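Local coordinates for protein amino acid amide racemase (PDB 6GIO) that binds pyridoxal-5'-phosphate and belongs to the class-III aminotransferase family of fold-type I PLP enzymes, at residues Pro260-Phe265 with Gln282-His287; Glu92-Ile97 with Arg104-Gly109; Arg121-Ala126 with Ala201-Pro206. All coordinates share one frame; numbering follows the deposited sequence.

Contact 1. Residues Pro260-Phe265 with Gln282-His287; sequences PDMVVF and QWVMDH
The terminal methyl of Met262 reaches across from its strand to touch both Val284 and Met285 on the short helix 282-285. Its chain runs straight out from the strand, with CG anti to the backbone N (chi1 177°) and chi2 extended as well, and bends at the last torsion to present CE. This Met262 CE meets the CG1 methyl of Val284 at 4.0 Å, the two side chains crossing at about a right angle. In a neighbouring direction Met262 CE lies 4.0 Å from Met285 SD, and here the two thioethers cross at a slant. In Met285, chi1 and chi2 (both -61°) place the sulfur toward Met262, and the bend at chi3 sets where its own methyl goes. Long, unbranched methionines suit a spacing of 9.6 Å between the nearest CA atoms, those of Met262 and Val284, and the short, branched Val284 offers a methyl from the helix. Ala119 of helix 112-127 and Val278 of strand 276-281 also pack on Met262. The contact is thus plain apolar packing of a strand of the central mixed sheet against the short helix that directly follows strand 276-281, its antiparallel neighbour in that sheet.

Contact 2. Residues Glu92-Ile97 with Arg104-Gly109; sequences EDLLRI and RRVWFG
Leu95 of helix 85-97 lies against Arg104 and Val106, at the start of strand 104-109, and its side chain can be followed outward atom by atom. Leu95 CB, at the root, is 3.9 Å from Arg104 NH2. The next atom, Leu95 CG, packs on the valine methyl Val106 CG2 at 4.0 Å. CD1 passes near the backbone oxygen of Arg104, whereas Leu95 CD2 settles over the centre of one face of the arginine guanidinium, 3.7 Å from Arg104 CZ. The leucine and arginine lie alongside each other, running in opposite senses, and a bend of the Arg104 chain at chi3 (-66°) turns its guanidinium back to the leucine backbone: Arg104 NH2 donates to Leu95 O at 2.9 Å with an N-H...O angle of 148°. That oxygen lies at the guanidinium edge, in plane. Arginine suits this place because its flat group can accept a methyl on its face while its edge binds the backbone carbonyl of Leu95. From the preceding residue, Leu94 CD1 approaches Phe108 CE1 obliquely at 4.0 Å, extending the apolar seam. The helix and strand segments run at 130° to each other, their axes 8.7 Å apart at closest. Leu310 of helix 300-315 packs on Leu94, Val279 of the adjoining strand 276-281 touches Leu95 and Arg104, and Val14 of the second subunit packs on Leu95.

Contact 3. Residues Arg121-Ala126 with Ala201-Pro206; sequences RVLTAA and AVFIEP
Leu123 and Phe203 both set CG anti to their own carbonyl carbon, with chi1 at -72° and -81°, and these torsions point the two side chains head-on at each other between helix and strand. For Leu123 a chi2 of 159° then carries CD1 forward to the strand, where this one methyl makes both contacts. Leu123 CD1 lies 3.8 Å from Ala201 CB, and it meets Phe203 CZ at 3.9 Å, approaching the ring obliquely. A small alanine suits the point of closest backbone approach, since the CA atoms of Leu123 and Ala201 are 7.0 Å apart; two residues on, a phenylalanine is long enough to reach the same methyl. All three residues are buried. Leu234 and Val236 of the neighbouring strand 234-238 also touch Leu123, while Ile132 of strand 131-135 packs on Ala201 and Phe203. Beyond the strand the chain leads to Glu205, a residue of the PLP pocket whose carboxylate is held by Ser209 OG through OE2 and by the backbone N of Tyr139 through OE1. Helix 112-127 thus packs over parallel strands whose C-terminal ends lead to the cofactor, a layout typical of the large domain of fold-type I PLP enzymes.

All three contacts involve the seven-stranded mixed sheet of the PLP-binding domain. Along the chain contact 2 comes first; strand 104-109, the sheet's outermost within this chain, leads directly into helix 112-127, which supplies one side of contact 3, and contact 1 follows. Contact 1 lies between the other two, its centre about 10 Å from that of contact 2 and 9 Å from that of contact 3, whereas the centres of contacts 2 and 3 are about 17 Å apart and their nearest atoms about 7 Å, without touching. Met285 CE packs on Trp107 CB (3.7 Å) toward contact 2, and Met262 CE meets Leu123 CD2 (3.7 Å) toward contact 3. Continuous packing therefore joins strand 104-109 to the inner strand that runs on to Glu205 of the PLP pocket, and every contact also borders the second subunit.

Contact 1. Residues Pro260-Phe265 with Gln282-His287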
ATOM      1  N   PRO C 260     -10.444  22.451  -4.657  1.00 24.56           N
ATOM      2  CA  PRO C 260     -10.775  21.130  -5.150  1.00 24.13           C
ATOM      3  C   PRO C 260     -11.934  20.469  -4.412  1.00 23.68           C
ATOM      4  O   PRO C 260     -12.167  20.726  -3.252  1.00 23.78           O
ATOM      5  CB  PRO C 260      -9.473  20.322  -4.932  1.00 24.73           C
ATOM      6  CG  PRO C 260      -8.678  21.093  -3.925  1.00 24.81           C
ATOM      7  CD  PRO C 260      -9.106  22.520  -4.025  1.00 23.21           C
ATOM      8  N   ASP C 261     -12.600  19.559  -5.097  1.00 22.81           N
ATOM      9  CA  ASP C 261     -13.509  18.662  -4.473  1.00 22.01           C
ATOM     10  C   ASP C 261     -12.778  17.593  -3.670  1.00 21.71           C
ATOM     11  O   ASP C 261     -13.289  17.104  -2.667  1.00 20.67           O
ATOM     12  CB  ASP C 261     -14.329  18.037  -5.598  1.00 23.20           C
ATOM     13  CG  ASP C 261     -15.227  19.085  -6.305  1.00 23.92           C
ATOM     14  OD1 ASP C 261     -16.042  19.651  -5.575  1.00 23.74           O
ATOM     15  OD2 ASP C 261     -15.108  19.332  -7.538  1.00 23.31           O
ATOM     16  N   MET C 262     -11.589  17.194  -4.123  1.00 22.27           N
ATOM     17  CA  MET C 262     -10.937  16.043  -3.537  1.00 21.76           C
ATOM     18  C   MET C 262      -9.462  16.303  -3.561  1.00 22.65           C
ATOM     19  O   MET C 262      -8.947  16.786  -4.572  1.00 20.55           O
ATOM     20  CB  MET C 262     -11.275  14.767  -4.330  1.00 23.38           C
ATOM     21  CG  MET C 262     -10.580  13.479  -3.839  1.00 23.76           C
ATOM     22  SD  MET C 262     -11.047  11.937  -4.674  1.00 25.59           S
ATOM     23  CE  MET C 262     -12.720  11.749  -4.015  1.00 27.05           C
ATOM     24  N   VAL C 263      -8.781  15.956  -2.464  1.00 21.26           N
ATOM     25  CA  VAL C 263      -7.338  16.091  -2.412  1.00 21.20           C
ATOM     26  C   VAL C 263      -6.721  14.760  -2.027  1.00 21.17           C
ATOM     27  O   VAL C 263      -7.240  14.080  -1.132  1.00 19.94           O
ATOM     28  CB  VAL C 263      -6.884  17.177  -1.411  1.00 20.26           C
ATOM     29  CG1 VAL C 263      -5.372  17.333  -1.465  1.00 20.65           C
ATOM     30  CG2 VAL C 263      -7.557  18.518  -1.698  1.00 20.53           C
ATOM     31  N   VAL C 264      -5.638  14.396  -2.715  1.00 21.22           N
ATOM     32  CA  VAL C 264      -4.924  13.137  -2.461  1.00 19.81           C
ATOM     33  C   VAL C 264      -3.566  13.470  -1.871  1.00 21.66           C
ATOM     34  O   VAL C 264      -2.811  14.343  -2.419  1.00 21.36           O
ATOM     35  CB  VAL C 264      -4.777  12.312  -3.758  1.00 21.76           C
ATOM     36  CG1 VAL C 264      -4.076  10.953  -3.502  1.00 21.85           C
ATOM     37  CG2 VAL C 264      -6.140  12.098  -4.403  1.00 21.54           C
ATOM     38  N   PHE C 265      -3.261  12.841  -0.713  1.00 20.00           N
ATOM     39  CA  PHE C 265      -2.009  13.070  -0.035  1.00 19.31           C
ATOM     40  C   PHE C 265      -1.165  11.804   0.036  1.00 19.85           C
ATOM     41  O   PHE C 265      -1.694  10.690   0.018  1.00 19.27           O
ATOM     42  CB  PHE C 265      -2.244  13.548   1.389  1.00 19.69           C
ATOM     43  CG  PHE C 265      -3.003  14.849   1.508  1.00 20.48           C
ATOM     44  CD1 PHE C 265      -2.339  16.048   1.476  1.00 19.96           C
ATOM     45  CD2 PHE C 265      -4.366  14.848   1.780  1.00 20.52           C
ATOM     46  CE1 PHE C 265      -3.019  17.222   1.637  1.00 20.81           C
ATOM     47  CE2 PHE C 265      -5.058  16.034   1.979  1.00 19.52           C
ATOM     48  CZ  PHE C 265      -4.382  17.224   1.888  1.00 20.67           C
ATOM     49  N   GLN C 282     -18.591  14.086   1.567  1.00 26.66           N
ATOM     50  CA  GLN C 282     -19.210  12.909   2.206  1.00 27.97           C
ATOM     51  C   GLN C 282     -20.033  12.035   1.248  1.00 25.01           C
ATOM     52  O   GLN C 282     -19.984  10.803   1.292  1.00 22.49           O
ATOM     53  CB  GLN C 282     -20.070  13.320   3.408  1.00 30.94           C
ATOM     54  CG  GLN C 282     -20.683  12.114   4.093  1.00 34.40           C
ATOM     55  CD  GLN C 282     -21.583  12.474   5.228  1.00 43.33           C
ATOM     56  OE1 GLN C 282     -22.211  13.548   5.236  1.00 49.80           O
ATOM     57  NE2 GLN C 282     -21.663  11.572   6.223  1.00 47.25           N
ATOM     58  N   TRP C 283     -20.756  12.669   0.343  1.00 23.91           N
ATOM     59  CA  TRP C 283     -21.609  11.911  -0.555  1.00 25.00           C
ATOM     60  C   TRP C 283     -20.780  10.975  -1.440  1.00 24.61           C
ATOM     61  O   TRP C 283     -21.242   9.922  -1.786  1.00 24.79           O
ATOM     62  CB  TRP C 283     -22.536  12.825  -1.381  1.00 25.67           C
ATOM     63  CG  TRP C 283     -21.892  13.634  -2.495  1.00 25.62           C
ATOM     64  CD1 TRP C 283     -21.362  14.890  -2.408  1.00 26.85           C
ATOM     65  CD2 TRP C 283     -21.756  13.246  -3.856  1.00 27.77           C
ATOM     66  NE1 TRP C 283     -20.878  15.283  -3.618  1.00 25.72           N
ATOM     67  CE2 TRP C 283     -21.123  14.297  -4.529  1.00 27.71           C
ATOM     68  CE3 TRP C 283     -22.117  12.113  -4.576  1.00 28.08           C
ATOM     69  CZ2 TRP C 283     -20.836  14.243  -5.895  1.00 30.10           C
ATOM     70  CZ3 TRP C 283     -21.811  12.050  -5.921  1.00 30.13           C
ATOM     71  CH2 TRP C 283     -21.178  13.112  -6.566  1.00 28.66           C
ATOM     72  N   VAL C 284     -19.545  11.327  -1.748  1.00 25.06           N
ATOM     73  CA  VAL C 284     -18.641  10.397  -2.456  1.00 24.61           C
ATOM     74  C   VAL C 284     -18.002   9.392  -1.498  1.00 22.63           C
ATOM     75  O   VAL C 284     -17.981   8.183  -1.768  1.00 21.99           O
ATOM     76  CB  VAL C 284     -17.504  11.183  -3.147  1.00 25.83           C
ATOM     77  CG1 VAL C 284     -16.449  10.247  -3.749  1.00 24.76           C
ATOM     78  CG2 VAL C 284     -18.079  12.134  -4.176  1.00 26.08           C
ATOM     79  N   MET C 285     -17.468   9.901  -0.394  1.00 22.57           N
ATOM     80  CA  MET C 285     -16.577   9.136   0.465  1.00 22.06           C
ATOM     81  C   MET C 285     -17.324   8.067   1.272  1.00 24.08           C
ATOM     82  O   MET C 285     -16.763   7.019   1.640  1.00 22.32           O
ATOM     83  CB  MET C 285     -15.776  10.078   1.365  1.00 22.33           C
ATOM     84  CG  MET C 285     -14.901  11.038   0.600  1.00 23.00           C
ATOM     85  SD  MET C 285     -13.626  10.249  -0.436  1.00 24.84           S
ATOM     86  CE  MET C 285     -12.673   9.367   0.776  1.00 23.13           C
ATOM     87  N   ASP C 286     -18.605   8.331   1.515  1.00 24.08           N
ATOM     88  CA  ASP C 286     -19.497   7.367   2.145  1.00 24.94           C
ATOM     89  C   ASP C 286     -20.338   6.589   1.128  1.00 25.31           C
ATOM     90  O   ASP C 286     -21.392   6.081   1.488  1.00 27.44           O
ATOM     91  CB  ASP C 286     -20.444   8.073   3.122  1.00 25.37           C
ATOM     92  CG  ASP C 286     -19.765   8.489   4.394  1.00 26.62           C
ATOM     93  OD1 ASP C 286     -18.535   8.211   4.576  1.00 24.61           O
ATOM     94  OD2 ASP C 286     -20.483   9.122   5.221  1.00 26.04           O
ATOM     95  N   HIS C 287     -19.869   6.461  -0.111  1.00 27.80           N
ATOM     96  CA  HIS C 287     -20.659   5.834  -1.212  1.00 29.68           C
ATOM     97  C   HIS C 287     -21.201   4.449  -0.820  1.00 29.72           C
ATOM     98  O   HIS C 287     -22.360   4.170  -1.039  1.00 26.62           O
ATOM     99  CB  HIS C 287     -19.813   5.729  -2.491  1.00 29.20           C
ATOM    100  CG  HIS C 287     -20.373   4.803  -3.520  1.00 28.98           C
ATOM    101  ND1 HIS C 287     -21.471   5.127  -4.288  1.00 28.31           N
ATOM    102  CD2 HIS C 287     -19.973   3.573  -3.930  1.00 29.06           C
ATOM    103  CE1 HIS C 287     -21.741   4.127  -5.110  1.00 27.14           C
ATOM    104  NE2 HIS C 287     -20.858   3.164  -4.902  1.00 28.79           N
TER

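Contact 2. Residues Glu92-Ile97 with Arg104-Gly109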
ATOM      1  N   GLU C  92      -9.066  14.380  11.572  1.00 22.71           N
ATOM      2  CA  GLU C  92      -9.522  15.685  12.078  1.00 23.97           C
ATOM      3  C   GLU C  92      -8.505  16.761  11.706  1.00 24.02           C
ATOM      4  O   GLU C  92      -8.882  17.849  11.244  1.00 21.38           O
ATOM      5  CB  GLU C  92      -9.722  15.646  13.615  1.00 24.41           C
ATOM      6  CG  GLU C  92     -10.926  14.862  14.080  1.00 25.00           C
ATOM      7  CD  GLU C  92     -10.885  14.494  15.560  1.00 26.63           C
ATOM      8  OE1 GLU C  92      -9.814  14.548  16.187  1.00 28.88           O
ATOM      9  OE2 GLU C  92     -11.932  14.076  16.092  1.00 26.88           O
ATOM     10  N   ASP C  93      -7.205  16.454  11.888  1.00 24.97           N
ATOM     11  CA  ASP C  93      -6.126  17.385  11.471  1.00 24.67           C
ATOM     12  C   ASP C  93      -6.183  17.733   9.981  1.00 25.14           C
ATOM     13  O   ASP C  93      -6.018  18.919   9.613  1.00 22.40           O
ATOM     14  CB  ASP C  93      -4.719  16.840  11.704  1.00 24.81           C
ATOM     15  CG  ASP C  93      -4.372  16.664  13.175  1.00 26.37           C
ATOM     16  OD1 ASP C  93      -5.097  17.176  14.039  1.00 27.01           O
ATOM     17  OD2 ASP C  93      -3.359  15.963  13.470  1.00 27.38           O
ATOM     18  N   LEU C  94      -6.370  16.711   9.127  1.00 23.98           N
ATOM     19  CA  LEU C  94      -6.380  16.926   7.666  1.00 21.71           C
ATOM     20  C   LEU C  94      -7.611  17.716   7.263  1.00 22.23           C
ATOM     21  O   LEU C  94      -7.543  18.554   6.353  1.00 22.76           O
ATOM     22  CB  LEU C  94      -6.349  15.615   6.930  1.00 21.00           C
ATOM     23  CG  LEU C  94      -4.978  14.900   6.960  1.00 21.08           C
ATOM     24  CD1 LEU C  94      -5.125  13.454   6.517  1.00 21.28           C
ATOM     25  CD2 LEU C  94      -3.994  15.613   6.072  1.00 20.34           C
ATOM     26  N   LEU C  95      -8.733  17.454   7.901  1.00 20.52           N
ATOM     27  CA  LEU C  95      -9.934  18.319   7.639  1.00 23.78           C
ATOM     28  C   LEU C  95      -9.706  19.766   8.040  1.00 24.75           C
ATOM     29  O   LEU C  95     -10.039  20.672   7.294  1.00 28.98           O
ATOM     30  CB  LEU C  95     -11.183  17.779   8.319  1.00 24.38           C
ATOM     31  CG  LEU C  95     -11.592  16.459   7.669  1.00 26.79           C
ATOM     32  CD1 LEU C  95     -12.760  15.792   8.381  1.00 28.34           C
ATOM     33  CD2 LEU C  95     -11.906  16.643   6.208  1.00 26.68           C
ATOM     34  N   ARG C  96      -9.110  19.985   9.199  1.00 26.87           N
ATOM     35  CA  ARG C  96      -8.816  21.313   9.663  1.00 29.23           C
ATOM     36  C   ARG C  96      -7.824  22.046   8.748  1.00 28.24           C
ATOM     37  O   ARG C  96      -8.037  23.195   8.451  1.00 27.02           O
ATOM     38  CB  ARG C  96      -8.261  21.233  11.102  1.00 32.68           C
ATOM     39  CG  ARG C  96      -7.968  22.567  11.784  1.00 33.53           C
ATOM     40  CD  ARG C  96      -7.410  22.380  13.208  1.00 36.40           C
ATOM     41  NE  ARG C  96      -6.336  21.377  13.242  1.00 42.35           N
ATOM     42  CZ  ARG C  96      -5.041  21.617  13.011  1.00 41.30           C
ATOM     43  NH1 ARG C  96      -4.601  22.852  12.750  1.00 41.70           N
ATOM     44  NH2 ARG C  96      -4.176  20.611  13.048  1.00 41.74           N
ATOM     45  N   ILE C  97      -6.734  21.401   8.317  1.00 27.00           N
ATOM     46  CA  ILE C  97      -5.745  22.116   7.505  1.00 26.25           C
ATOM     47  C   ILE C  97      -6.071  22.233   6.011  1.00 28.35           C
ATOM     48  O   ILE C  97      -5.364  22.899   5.266  1.00 26.92           O
ATOM     49  CB  ILE C  97      -4.311  21.539   7.669  1.00 25.64           C
ATOM     50  CG1 ILE C  97      -4.139  20.195   6.980  1.00 24.64           C
ATOM     51  CG2 ILE C  97      -3.937  21.475   9.136  1.00 26.20           C
ATOM     52  CD1 ILE C  97      -2.675  19.809   6.740  1.00 24.63           C
ATOM     53  N   ARG C 104     -17.326  16.409   4.779  1.00 26.26           N
ATOM     54  CA  ARG C 104     -16.211  15.746   4.111  1.00 25.75           C
ATOM     55  C   ARG C 104     -15.745  14.582   4.993  1.00 24.03           C
ATOM     56  O   ARG C 104     -16.013  14.548   6.203  1.00 25.29           O
ATOM     57  CB  ARG C 104     -15.048  16.715   3.877  1.00 25.70           C
ATOM     58  CG  ARG C 104     -15.429  17.940   3.055  1.00 27.80           C
ATOM     59  CD  ARG C 104     -14.253  18.868   2.841  1.00 29.03           C
ATOM     60  NE  ARG C 104     -13.837  19.446   4.104  1.00 28.59           N
ATOM     61  CZ  ARG C 104     -12.613  19.812   4.416  1.00 29.35           C
ATOM     62  NH1 ARG C 104     -11.618  19.700   3.558  1.00 32.97           N
ATOM     63  NH2 ARG C 104     -12.391  20.311   5.607  1.00 33.14           N
ATOM     64  N   ARG C 105     -15.089  13.614   4.386  1.00 22.22           N
ATOM     65  CA  ARG C 105     -14.501  12.501   5.132  1.00 22.40           C
ATOM     66  C   ARG C 105     -13.144  12.136   4.522  1.00 22.45           C
ATOM     67  O   ARG C 105     -12.793  12.551   3.387  1.00 19.62           O
ATOM     68  CB  ARG C 105     -15.398  11.279   5.085  1.00 22.14           C
ATOM     69  CG  ARG C 105     -16.826  11.497   5.556  1.00 23.23           C
ATOM     70  CD  ARG C 105     -16.889  11.660   7.056  1.00 24.46           C
ATOM     71  NE  ARG C 105     -18.236  11.730   7.596  1.00 26.29           N
ATOM     72  CZ  ARG C 105     -18.974  12.835   7.721  1.00 28.56           C
ATOM     73  NH1 ARG C 105     -18.508  13.996   7.322  1.00 29.00           N
ATOM     74  NH2 ARG C 105     -20.195  12.767   8.262  1.00 27.63           N
ATOM     75  N   VAL C 106     -12.438  11.303   5.288  1.00 21.48           N
ATOM     76  CA  VAL C 106     -11.066  10.914   5.024  1.00 19.92           C
ATOM     77  C   VAL C 106     -10.939   9.396   4.962  1.00 19.76           C
ATOM     78  O   VAL C 106     -11.457   8.672   5.811  1.00 22.38           O
ATOM     79  CB  VAL C 106     -10.178  11.398   6.141  1.00 18.78           C
ATOM     80  CG1 VAL C 106      -8.708  11.166   5.786  1.00 18.49           C
ATOM     81  CG2 VAL C 106     -10.482  12.866   6.383  1.00 19.38           C
ATOM     82  N   TRP C 107     -10.287   8.921   3.929  1.00 18.83           N
ATOM     83  CA  TRP C 107      -9.923   7.523   3.824  1.00 19.00           C
ATOM     84  C   TRP C 107      -8.445   7.513   3.936  1.00 17.46           C
ATOM     85  O   TRP C 107      -7.819   8.387   3.425  1.00 17.31           O
ATOM     86  CB  TRP C 107     -10.346   7.006   2.442  1.00 19.94           C
ATOM     87  CG  TRP C 107      -9.833   5.674   1.997  1.00 19.71           C
ATOM     88  CD1 TRP C 107     -10.492   4.502   2.077  1.00 19.59           C
ATOM     89  CD2 TRP C 107      -8.585   5.400   1.306  1.00 19.86           C
ATOM     90  NE1 TRP C 107      -9.725   3.497   1.522  1.00 21.72           N
ATOM     91  CE2 TRP C 107      -8.561   4.025   1.026  1.00 20.21           C
ATOM     92  CE3 TRP C 107      -7.483   6.193   0.905  1.00 20.82           C
ATOM     93  CZ2 TRP C 107      -7.493   3.404   0.352  1.00 19.47           C
ATOM     94  CZ3 TRP C 107      -6.388   5.543   0.240  1.00 20.03           C
ATOM     95  CH2 TRP C 107      -6.424   4.168  -0.008  1.00 19.16           C
ATOM     96  N   PHE C 108      -7.888   6.479   4.540  1.00 19.07           N
ATOM     97  CA  PHE C 108      -6.436   6.290   4.616  1.00 18.78           C
ATOM     98  C   PHE C 108      -5.917   5.102   3.837  1.00 17.87           C
ATOM     99  O   PHE C 108      -6.586   4.070   3.754  1.00 18.51           O
ATOM    100  CB  PHE C 108      -6.036   6.075   6.069  1.00 20.35           C
ATOM    101  CG  PHE C 108      -6.106   7.319   6.898  1.00 21.05           C
ATOM    102  CD1 PHE C 108      -5.220   8.379   6.665  1.00 21.09           C
ATOM    103  CD2 PHE C 108      -7.086   7.458   7.890  1.00 21.23           C
ATOM    104  CE1 PHE C 108      -5.293   9.546   7.407  1.00 20.60           C
ATOM    105  CE2 PHE C 108      -7.136   8.608   8.664  1.00 21.62           C
ATOM    106  CZ  PHE C 108      -6.259   9.665   8.416  1.00 20.78           C
ATOM    107  N   GLY C 109      -4.681   5.212   3.338  1.00 17.61           N
ATOM    108  CA  GLY C 109      -4.039   4.074   2.683  1.00 17.17           C
ATOM    109  C   GLY C 109      -2.569   4.119   2.971  1.00 17.43           C
ATOM    110  O   GLY C 109      -2.148   4.758   3.949  1.00 17.89           O
TER

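Contact 3. Residues Arg121-Ala126 with Ala201-Pro206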
ATOM      1  N   ARG C 121     -11.675   4.612  -8.300  1.00 25.06           N
ATOM      2  CA  ARG C 121     -12.748   3.621  -8.049  1.00 25.23           C
ATOM      3  C   ARG C 121     -13.989   4.305  -7.455  1.00 24.54           C
ATOM      4  O   ARG C 121     -15.066   4.076  -7.939  1.00 23.73           O
ATOM      5  CB  ARG C 121     -12.251   2.557  -7.072  1.00 25.88           C
ATOM      6  CG  ARG C 121     -11.165   1.646  -7.619  1.00 27.95           C
ATOM      7  CD  ARG C 121     -11.033   0.380  -6.804  1.00 29.30           C
ATOM      8  NE  ARG C 121     -12.287  -0.295  -6.588  1.00 29.24           N
ATOM      9  CZ  ARG C 121     -12.682  -0.825  -5.449  1.00 30.19           C
ATOM     10  NH1 ARG C 121     -11.801  -1.174  -4.529  1.00 30.88           N
ATOM     11  NH2 ARG C 121     -13.968  -0.975  -5.227  1.00 32.40           N
ATOM     12  N   VAL C 122     -13.809   5.197  -6.495  1.00 22.90           N
ATOM     13  CA  VAL C 122     -14.961   5.741  -5.777  1.00 24.13           C
ATOM     14  C   VAL C 122     -15.578   6.907  -6.518  1.00 23.40           C
ATOM     15  O   VAL C 122     -16.794   7.162  -6.426  1.00 22.36           O
ATOM     16  CB  VAL C 122     -14.591   6.116  -4.314  1.00 24.64           C
ATOM     17  CG1 VAL C 122     -13.705   7.341  -4.253  1.00 23.49           C
ATOM     18  CG2 VAL C 122     -15.846   6.286  -3.465  1.00 25.94           C
ATOM     19  N   LEU C 123     -14.750   7.642  -7.243  1.00 24.35           N
ATOM     20  CA  LEU C 123     -15.301   8.754  -8.062  1.00 25.21           C
ATOM     21  C   LEU C 123     -16.236   8.241  -9.176  1.00 23.92           C
ATOM     22  O   LEU C 123     -17.361   8.754  -9.362  1.00 22.31           O
ATOM     23  CB  LEU C 123     -14.195   9.599  -8.637  1.00 24.89           C
ATOM     24  CG  LEU C 123     -13.417  10.508  -7.697  1.00 23.99           C
ATOM     25  CD1 LEU C 123     -12.077  10.848  -8.348  1.00 23.00           C
ATOM     26  CD2 LEU C 123     -14.198  11.768  -7.400  1.00 25.09           C
ATOM     27  N   THR C 124     -15.797   7.214  -9.887  1.00 23.39           N
ATOM     28  CA  THR C 124     -16.619   6.670 -10.986  1.00 25.04           C
ATOM     29  C   THR C 124     -17.901   6.066 -10.409  1.00 25.58           C
ATOM     30  O   THR C 124     -18.997   6.352 -10.906  1.00 25.93           O
ATOM     31  CB  THR C 124     -15.848   5.664 -11.808  1.00 24.49           C
ATOM     32  OG1 THR C 124     -15.234   4.737 -10.930  1.00 25.96           O
ATOM     33  CG2 THR C 124     -14.765   6.359 -12.592  1.00 26.35           C
ATOM     34  N   ALA C 125     -17.768   5.321  -9.310  1.00 24.62           N
ATOM     35  CA  ALA C 125     -18.906   4.636  -8.706  1.00 24.56           C
ATOM     36  C   ALA C 125     -19.896   5.651  -8.167  1.00 25.22           C
ATOM     37  O   ALA C 125     -21.067   5.517  -8.423  1.00 25.88           O
ATOM     38  CB  ALA C 125     -18.465   3.671  -7.603  1.00 24.38           C
ATOM     39  N   ALA C 126     -19.426   6.707  -7.484  1.00 25.17           N
ATOM     40  CA  ALA C 126     -20.352   7.646  -6.815  1.00 25.39           C
ATOM     41  C   ALA C 126     -21.021   8.607  -7.784  1.00 24.44           C
ATOM     42  O   ALA C 126     -22.203   8.993  -7.607  1.00 24.76           O
ATOM     43  CB  ALA C 126     -19.608   8.418  -5.734  1.00 25.64           C
ATOM     44  N   ALA C 201     -14.394  12.992 -13.160  1.00 21.81           N
ATOM     45  CA  ALA C 201     -13.372  13.773 -12.513  1.00 23.77           C
ATOM     46  C   ALA C 201     -12.252  14.175 -13.441  1.00 22.60           C
ATOM     47  O   ALA C 201     -12.001  13.504 -14.448  1.00 23.97           O
ATOM     48  CB  ALA C 201     -12.785  12.940 -11.401  1.00 23.98           C
ATOM     49  N   VAL C 202     -11.544  15.243 -13.068  1.00 23.83           N
ATOM     50  CA  VAL C 202     -10.290  15.644 -13.717  1.00 21.66           C
ATOM     51  C   VAL C 202      -9.256  15.531 -12.652  1.00 22.29           C
ATOM     52  O   VAL C 202      -9.489  16.005 -11.526  1.00 21.36           O
ATOM     53  CB  VAL C 202     -10.315  17.101 -14.288  1.00 22.81           C
ATOM     54  CG1 VAL C 202     -10.871  18.099 -13.295  1.00 22.85           C
ATOM     55  CG2 VAL C 202      -8.938  17.552 -14.777  1.00 23.32           C
ATOM     56  N   PHE C 203      -8.119  14.908 -13.008  1.00 21.35           N
ATOM     57  CA  PHE C 203      -6.990  14.778 -12.101  1.00 21.28           C
ATOM     58  C   PHE C 203      -5.884  15.740 -12.426  1.00 20.72           C
ATOM     59  O   PHE C 203      -5.335  15.722 -13.556  1.00 21.21           O
ATOM     60  CB  PHE C 203      -6.420  13.382 -12.147  1.00 21.80           C
ATOM     61  CG  PHE C 203      -7.178  12.378 -11.319  1.00 22.75           C
ATOM     62  CD1 PHE C 203      -8.406  11.906 -11.743  1.00 23.26           C
ATOM     63  CD2 PHE C 203      -6.617  11.859 -10.137  1.00 21.59           C
ATOM     64  CE1 PHE C 203      -9.099  10.945 -10.995  1.00 25.11           C
ATOM     65  CE2 PHE C 203      -7.285  10.910  -9.398  1.00 22.45           C
ATOM     66  CZ  PHE C 203      -8.533  10.440  -9.822  1.00 24.86           C
ATOM     67  N   ILE C 204      -5.492  16.507 -11.413  1.00 21.37           N
ATOM     68  CA  ILE C 204      -4.559  17.648 -11.581  1.00 24.07           C
ATOM     69  C   ILE C 204      -3.371  17.516 -10.647  1.00 24.80           C
ATOM     70  O   ILE C 204      -3.565  17.502  -9.404  1.00 24.76           O
ATOM     71  CB  ILE C 204      -5.242  18.985 -11.224  1.00 23.95           C
ATOM     72  CG1 ILE C 204      -6.370  19.323 -12.188  1.00 24.23           C
ATOM     73  CG2 ILE C 204      -4.232  20.121 -11.199  1.00 25.87           C
ATOM     74  CD1 ILE C 204      -7.244  20.479 -11.698  1.00 27.02           C
ATOM     75  N   GLU C 205      -2.167  17.376 -11.211  1.00 23.84           N
ATOM     76  CA  GLU C 205      -0.958  17.695 -10.474  1.00 24.40           C
ATOM     77  C   GLU C 205      -0.721  19.228 -10.557  1.00 24.17           C
ATOM     78  O   GLU C 205      -0.612  19.775 -11.661  1.00 23.77           O
ATOM     79  CB  GLU C 205       0.272  16.999 -11.087  1.00 25.88           C
ATOM     80  CG  GLU C 205       0.289  15.481 -11.072  1.00 27.93           C
ATOM     81  CD  GLU C 205       1.669  14.933 -11.426  1.00 28.21           C
ATOM     82  OE1 GLU C 205       1.833  14.227 -12.410  1.00 28.43           O
ATOM     83  OE2 GLU C 205       2.621  15.213 -10.712  1.00 29.80           O
ATOM     84  N   PRO C 206      -0.597  19.912  -9.410  1.00 26.16           N
ATOM     85  CA  PRO C 206      -0.357  21.367  -9.411  1.00 25.87           C
ATOM     86  C   PRO C 206       1.054  21.772  -9.821  1.00 24.02           C
ATOM     87  O   PRO C 206       1.271  22.908 -10.182  1.00 24.11           O
ATOM     88  CB  PRO C 206      -0.675  21.792  -7.992  1.00 26.75           C
ATOM     89  CG  PRO C 206      -0.451  20.573  -7.155  1.00 29.47           C
ATOM     90  CD  PRO C 206      -0.691  19.370  -8.039  1.00 27.37           C
TER